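Local atomic coordinates of receptor-like protein kinase ANXUR1 (Arabidopsis thaliana, PDB entry 6FIG), a protein that is a membrane receptor kinase with a malectin-like ectodomain, involved in plant reproduction, and probably phosphorylates serine or threonine residues of proteins. Residues Val97-Asp101 and Val102-Ser106; Lys371-Thr374 and Met375-Leu378. All coordinates share one frame; numbering follows the deposited sequence.

Overall arrangement
Contact 1 is a beta hairpin, and contact 2 is a tight turn at the end of strand 363-372. Their centres lie about 10 Å apart, on the same side of the chain's centre. Thr103 joins them through its backbone. Its N lies 2.9 Å from Lys376 O and its O lies 2.8 Å from Leu378 N, both probable hydrogen bonds. The turn and the residue just after it thus lie against strand 102-108 at Thr103, an edge strand of its five-stranded sheet within this chain. Glycans lie nearby: the side chain of Asn377 is about 7 Å from a bound N-acetylglucosamine, and that of Leu105 about 11 Å from one.

Contact 1: residues Val97-Asp101 and Val102-Ser106; sequences VEAND and VTLLS
Val97-Ala99 and Val102-Leu105 form an antiparallel hairpin, closed by a type II' turn from Ala99 to Val102. Two backbone bonds shut the turn: Ala99 N to Val102 O, 2.8 Å, and Val102 N to Ala99 O, 3.0 Å. Further along, two residues, Leu104 and Leu105, sit opposite the single Val97, which makes a classic beta bulge. Val97 O accepts from both, from Leu104 N at 2.9 Å and from Leu105 N at 3.2 Å. The bulge brings the side chain of Leu104 to the face that carries Val97, Ala99, Val102 and Leu105. There Leu104 CD1 rests 3.9 Å from Ala99 CB. The side chains of Val97 and Leu105 run alongside each other. With Val97 CG1 anti to the backbone N (chi1 -176°), CG2 is left beside that N and meets Leu105 CD1 at 3.9 Å. On the other face the side chain of Glu98 passes at a slant to that of Thr103, with Glu98 CG 3.8 Å from Thr103 OG1. Water 1 joins the Thr103 hydroxyl, 2.8 Å from OG1, to the carbonyl of Asp101. At the turn Asn100 OD1 accepts from Ser137 N on the neighbouring strand 135-142. The apolar face of the hairpin packs on strands 73-80 and 122-128, where Leu76, Leu78, Phe80 and Tyr126 meet it.

Contact 2: residues Lys371-Thr374 and Met375-Leu378; sequences KMDT and MKNL
A tight beta turn reverses the chain just after strand 363-372, with Met375 and Lys376 at its corner. Thr374 and Asn377 flank it as a single antiparallel bridge. Thr374 N gives a bond of 3.1 Å to Asn377 O. The return bond, Asn377 N to Thr374 O, is 3.0 Å and more bent. Both corner residues take the left-handed conformation (phi 55°), which lets the chain double back within two residues. Behind the turn, Lys371 and Leu378 pass one another, their ends leading opposite ways. Lys371 CD touches Leu378 CD2 at 3.7 Å, and a bend at chi3 (-72°) helps bring Lys371 NZ to Leu378 O, 2.8 Å away. The same ammonium has a salt bridge to Asp275 and a bond to Gln186, so three acceptors grip it. Leu378 CG also packs on Asp373 CB at 3.8 Å. Asp373 OD1 is held by Asn184 N, while OD2 takes a 3.0 Å bond from water 3. Water 4 links Thr374 O to Asn377 ND2, and Asn377 OD1 accepts from Ala379 N. The arrangement is that of a beta turn, Thr374 to Asn377, that reverses the chain in hairpin fashion with one bridge.

Contact 1: residues Val97-Asp101 and Val102-Ser106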
ATOM      1  N   VAL A  97      15.086   4.389 -24.286  1.00 23.97           N
ATOM      2  CA  VAL A  97      13.824   4.596 -23.587  1.00 23.63           C
ATOM      3  C   VAL A  97      13.767   6.047 -23.152  1.00 23.97           C
ATOM      4  O   VAL A  97      14.729   6.562 -22.525  1.00 24.06           O
ATOM      5  CB  VAL A  97      13.638   3.692 -22.352  1.00 23.09           C
ATOM      6  CG1 VAL A  97      12.249   3.905 -21.752  1.00 22.93           C
ATOM      7  CG2 VAL A  97      13.906   2.228 -22.690  1.00 23.63           C
ATOM      8  N   GLU A  98      12.627   6.668 -23.407  1.00 24.75           N
ATOM      9  CA  GLU A  98      12.346   8.032 -23.033  1.00 25.77           C
ATOM     10  C   GLU A  98      11.069   8.074 -22.216  1.00 25.21           C
ATOM     11  O   GLU A  98      10.118   7.309 -22.486  1.00 25.35           O
ATOM     12  CB  GLU A  98      12.182   8.895 -24.273  1.00 27.75           C
ATOM     13  CG  GLU A  98      13.450   9.083 -25.083  1.00 29.75           C
ATOM     14  CD  GLU A  98      13.148   9.544 -26.498  1.00 33.23           C
ATOM     15  OE1 GLU A  98      12.714   8.717 -27.340  1.00 34.61           O
ATOM     16  OE2 GLU A  98      13.321  10.744 -26.772  1.00 35.84           O
ATOM     17  N   ALA A  99      11.021   8.966 -21.233  1.00 24.78           N
ATOM     18  CA  ALA A  99       9.809   9.191 -20.440  1.00 25.69           C
ATOM     19  C   ALA A  99       9.504  10.664 -20.557  1.00 28.13           C
ATOM     20  O   ALA A  99      10.224  11.522 -20.014  1.00 28.08           O
ATOM     21  CB  ALA A  99       9.995   8.783 -18.985  1.00 25.52           C
ATOM     22  N   ASN A 100       8.434  10.952 -21.279  1.00 28.97           N
ATOM     23  CA  ASN A 100       8.155  12.267 -21.781  1.00 32.53           C
ATOM     24  C   ASN A 100       9.411  12.825 -22.482  1.00 33.84           C
ATOM     25  O   ASN A 100       9.909  12.188 -23.421  1.00 35.17           O
ATOM     26  CB  ASN A 100       7.498  13.127 -20.699  1.00 33.05           C
ATOM     27  CG  ASN A 100       6.071  12.655 -20.370  1.00 33.63           C
ATOM     28  OD1 ASN A 100       5.554  11.733 -21.000  1.00 33.11           O
ATOM     29  ND2 ASN A 100       5.420  13.308 -19.396  1.00 35.47           N
ATOM     30  N   ASP A 101       9.941  13.943 -22.019  1.00 34.88           N
ATOM     31  CA  ASP A 101      11.098  14.556 -22.659  1.00 36.46           C
ATOM     32  C   ASP A 101      12.451  14.136 -22.014  1.00 33.53           C
ATOM     33  O   ASP A 101      13.468  14.741 -22.330  1.00 34.81           O
ATOM     34  CB  ASP A 101      10.945  16.093 -22.674  1.00 39.98           C
ATOM     35  CG  ASP A 101      10.918  16.730 -21.278  1.00 42.22           C
ATOM     36  OD1 ASP A 101      10.997  17.988 -21.221  1.00 48.56           O
ATOM     37  OD2 ASP A 101      10.815  16.036 -20.233  1.00 43.73           O
ATOM     38  N   VAL A 102      12.457  13.109 -21.155  1.00 30.35           N
ATOM     39  CA  VAL A 102      13.676  12.691 -20.426  1.00 28.67           C
ATOM     40  C   VAL A 102      14.199  11.394 -21.065  1.00 27.42           C
ATOM     41  O   VAL A 102      13.465  10.403 -21.127  1.00 26.86           O
ATOM     42  CB  VAL A 102      13.391  12.465 -18.911  1.00 28.23           C
ATOM     43  CG1 VAL A 102      14.677  12.144 -18.158  1.00 27.55           C
ATOM     44  CG2 VAL A 102      12.736  13.700 -18.277  1.00 29.27           C
ATOM     45  N   THR A 103      15.438  11.391 -21.528  1.00 26.50           N
ATOM     46  CA  THR A 103      16.067  10.167 -22.007  1.00 25.86           C
ATOM     47  C   THR A 103      16.635   9.394 -20.832  1.00 24.72           C
ATOM     48  O   THR A 103      17.489   9.911 -20.088  1.00 24.41           O
ATOM     49  CB  THR A 103      17.174  10.432 -23.037  1.00 27.41           C
ATOM     50  OG1 THR A 103      16.615  11.075 -24.198  1.00 29.44           O
ATOM     51  CG2 THR A 103      17.834   9.122 -23.468  1.00 27.33           C
ATOM     52  N   LEU A 104      16.157   8.172 -20.649  1.00 23.07           N
ATOM     53  CA  LEU A 104      16.566   7.299 -19.551  1.00 22.74           C
ATOM     54  C   LEU A 104      17.677   6.375 -19.972  1.00 23.18           C
ATOM     55  O   LEU A 104      18.673   6.199 -19.246  1.00 22.75           O
ATOM     56  CB  LEU A 104      15.373   6.456 -19.062  1.00 22.54           C
ATOM     57  CG  LEU A 104      14.122   7.266 -18.733  1.00 22.77           C
ATOM     58  CD1 LEU A 104      12.991   6.343 -18.341  1.00 22.67           C
ATOM     59  CD2 LEU A 104      14.362   8.315 -17.663  1.00 22.94           C
ATOM     60  N   LEU A 105      17.484   5.737 -21.121  1.00 23.19           N
ATOM     61  CA  LEU A 105      18.407   4.749 -21.635  1.00 24.06           C
ATOM     62  C   LEU A 105      18.649   5.036 -23.099  1.00 25.38           C
ATOM     63  O   LEU A 105      17.738   5.471 -23.801  1.00 25.20           O
ATOM     64  CB  LEU A 105      17.814   3.361 -21.469  1.00 23.62           C
ATOM     65  CG  LEU A 105      17.575   2.896 -20.048  1.00 22.77           C
ATOM     66  CD1 LEU A 105      16.698   1.642 -20.053  1.00 23.02           C
ATOM     67  CD2 LEU A 105      18.886   2.652 -19.346  1.00 23.17           C
ATOM     68  N   SER A 106      19.867   4.793 -23.581  1.00 26.52           N
ATOM     69  CA  SER A 106      20.247   5.099 -24.961  1.00 28.24           C
ATOM     70  C   SER A 106      21.325   4.113 -25.366  1.00 29.29           C
ATOM     71  O   SER A 106      22.292   3.926 -24.613  1.00 29.96           O
ATOM     72  CB  SER A 106      20.760   6.535 -25.104  1.00 29.15           C
ATOM     73  OG  SER A 106      21.145   6.838 -26.444  1.00 31.36           O
TER
HETATM   74  O   HOH W   1      15.770  13.734 -23.792  1.00 42.81           O

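Contact 2: residues Lys371-Thr374 and Met375-Leu378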
ATOM      1  N   LYS A 371      21.898   9.822  -9.557  1.00 19.56           N
ATOM      2  CA  LYS A 371      22.397  10.600 -10.697  1.00 20.69           C
ATOM      3  C   LYS A 371      21.432  11.706 -11.034  1.00 21.11           C
ATOM      4  O   LYS A 371      20.256  11.428 -11.201  1.00 20.97           O
ATOM      5  CB  LYS A 371      22.518   9.683 -11.905  1.00 21.13           C
ATOM      6  CG  LYS A 371      23.088  10.310 -13.153  1.00 21.94           C
ATOM      7  CD  LYS A 371      22.840   9.417 -14.363  1.00 22.69           C
ATOM      8  CE  LYS A 371      23.701   8.175 -14.347  1.00 23.20           C
ATOM      9  NZ  LYS A 371      23.269   7.259 -15.422  1.00 24.38           N
ATOM     10  N   MET A 372      21.909  12.926 -11.183  1.00 21.50           N
ATOM     11  CA  MET A 372      21.078  14.029 -11.641  1.00 22.70           C
ATOM     12  C   MET A 372      21.113  14.097 -13.160  1.00 23.70           C
ATOM     13  O   MET A 372      22.153  13.836 -13.778  1.00 24.51           O
ATOM     14  CB  MET A 372      21.599  15.355 -11.091  1.00 23.91           C
ATOM     15  CG  MET A 372      21.636  15.409  -9.586  1.00 24.42           C
ATOM     16  SD  MET A 372      22.062  17.047  -8.983  1.00 26.30           S
ATOM     17  CE  MET A 372      20.594  17.973  -9.423  1.00 27.82           C
ATOM     18  N   ASP A 373      19.992  14.482 -13.770  1.00 23.72           N
ATOM     19  CA  ASP A 373      19.966  14.647 -15.216  1.00 25.48           C
ATOM     20  C   ASP A 373      20.786  15.855 -15.683  1.00 26.90           C
ATOM     21  O   ASP A 373      20.890  16.869 -14.985  1.00 26.36           O
ATOM     22  CB  ASP A 373      18.534  14.640 -15.810  1.00 26.16           C
ATOM     23  CG  ASP A 373      17.634  15.815 -15.354  1.00 28.05           C
ATOM     24  OD1 ASP A 373      17.690  16.277 -14.186  1.00 29.74           O
ATOM     25  OD2 ASP A 373      16.775  16.219 -16.190  1.00 31.04           O
ATOM     26  N   THR A 374      21.389  15.699 -16.860  1.00 27.99           N
ATOM     27  CA  THR A 374      22.089  16.760 -17.588  1.00 30.26           C
ATOM     28  C   THR A 374      21.523  16.761 -19.004  1.00 30.93           C
ATOM     29  O   THR A 374      21.498  15.716 -19.642  1.00 30.23           O
ATOM     30  CB  THR A 374      23.603  16.490 -17.668  1.00 31.80           C
ATOM     31  OG1 THR A 374      24.188  16.710 -16.382  1.00 32.40           O
ATOM     32  CG2 THR A 374      24.296  17.425 -18.672  1.00 34.30           C
ATOM     33  N   MET A 375      21.088  17.923 -19.478  1.00 33.35           N
ATOM     34  CA  MET A 375      20.513  18.073 -20.833  1.00 34.89           C
ATOM     35  C   MET A 375      19.330  17.092 -21.048  1.00 34.49           C
ATOM     36  O   MET A 375      19.209  16.473 -22.103  1.00 34.56           O
ATOM     37  CB  MET A 375      21.608  17.916 -21.915  1.00 36.92           C
ATOM     38  CG  MET A 375      22.698  19.000 -21.923  1.00 38.89           C
ATOM     39  SD  MET A 375      22.140  20.691 -22.269  1.00 43.14           S
ATOM     40  CE  MET A 375      21.253  20.511 -23.808  1.00 43.58           C
ATOM     41  N   LYS A 376      18.500  16.956 -20.011  1.00 34.30           N
ATOM     42  CA  LYS A 376      17.346  16.026 -19.980  1.00 34.08           C
ATOM     43  C   LYS A 376      17.726  14.587 -20.279  1.00 31.96           C
ATOM     44  O   LYS A 376      16.930  13.816 -20.847  1.00 33.24           O
ATOM     45  CB  LYS A 376      16.273  16.485 -20.981  1.00 37.53           C
ATOM     46  CG  LYS A 376      15.688  17.851 -20.690  1.00 41.22           C
ATOM     47  CD  LYS A 376      14.916  17.824 -19.382  1.00 42.49           C
ATOM     48  CE  LYS A 376      13.914  18.971 -19.303  1.00 45.92           C
ATOM     49  NZ  LYS A 376      13.571  19.173 -17.865  1.00 46.30           N
ATOM     50  N   ASN A 377      18.932  14.208 -19.881  1.00 28.53           N
ATOM     51  CA  ASN A 377      19.442  12.878 -20.134  1.00 26.78           C
ATOM     52  C   ASN A 377      19.977  12.265 -18.859  1.00 24.95           C
ATOM     53  O   ASN A 377      20.646  12.936 -18.062  1.00 24.74           O
ATOM     54  CB  ASN A 377      20.575  12.907 -21.167  1.00 27.61           C
ATOM     55  CG  ASN A 377      21.227  11.550 -21.329  1.00 27.81           C
ATOM     56  OD1 ASN A 377      20.584  10.581 -21.743  1.00 27.76           O
ATOM     57  ND2 ASN A 377      22.488  11.447 -20.931  1.00 27.62           N
ATOM     58  N   LEU A 378      19.679  10.983 -18.677  1.00 23.65           N
ATOM     59  CA  LEU A 378      20.241  10.143 -17.624  1.00 22.52           C
ATOM     60  C   LEU A 378      20.960   8.910 -18.180  1.00 23.00           C
ATOM     61  O   LEU A 378      21.494   8.105 -17.427  1.00 23.42           O
ATOM     62  CB  LEU A 378      19.111   9.708 -16.684  1.00 22.09           C
ATOM     63  CG  LEU A 378      18.547  10.814 -15.776  1.00 22.38           C
ATOM     64  CD1 LEU A 378      17.191  10.450 -15.186  1.00 22.12           C
ATOM     65  CD2 LEU A 378      19.533  11.097 -14.640  1.00 21.82           C
TER
HETATM   66  O   HOH W   2      18.462  18.316 -17.608  1.00 42.90           O
HETATM   67  O   HOH W   3      15.632  18.728 -15.071  1.00 53.50           O
HETATM   68  O   HOH W   4      23.703  13.872 -20.009  1.00 27.46           O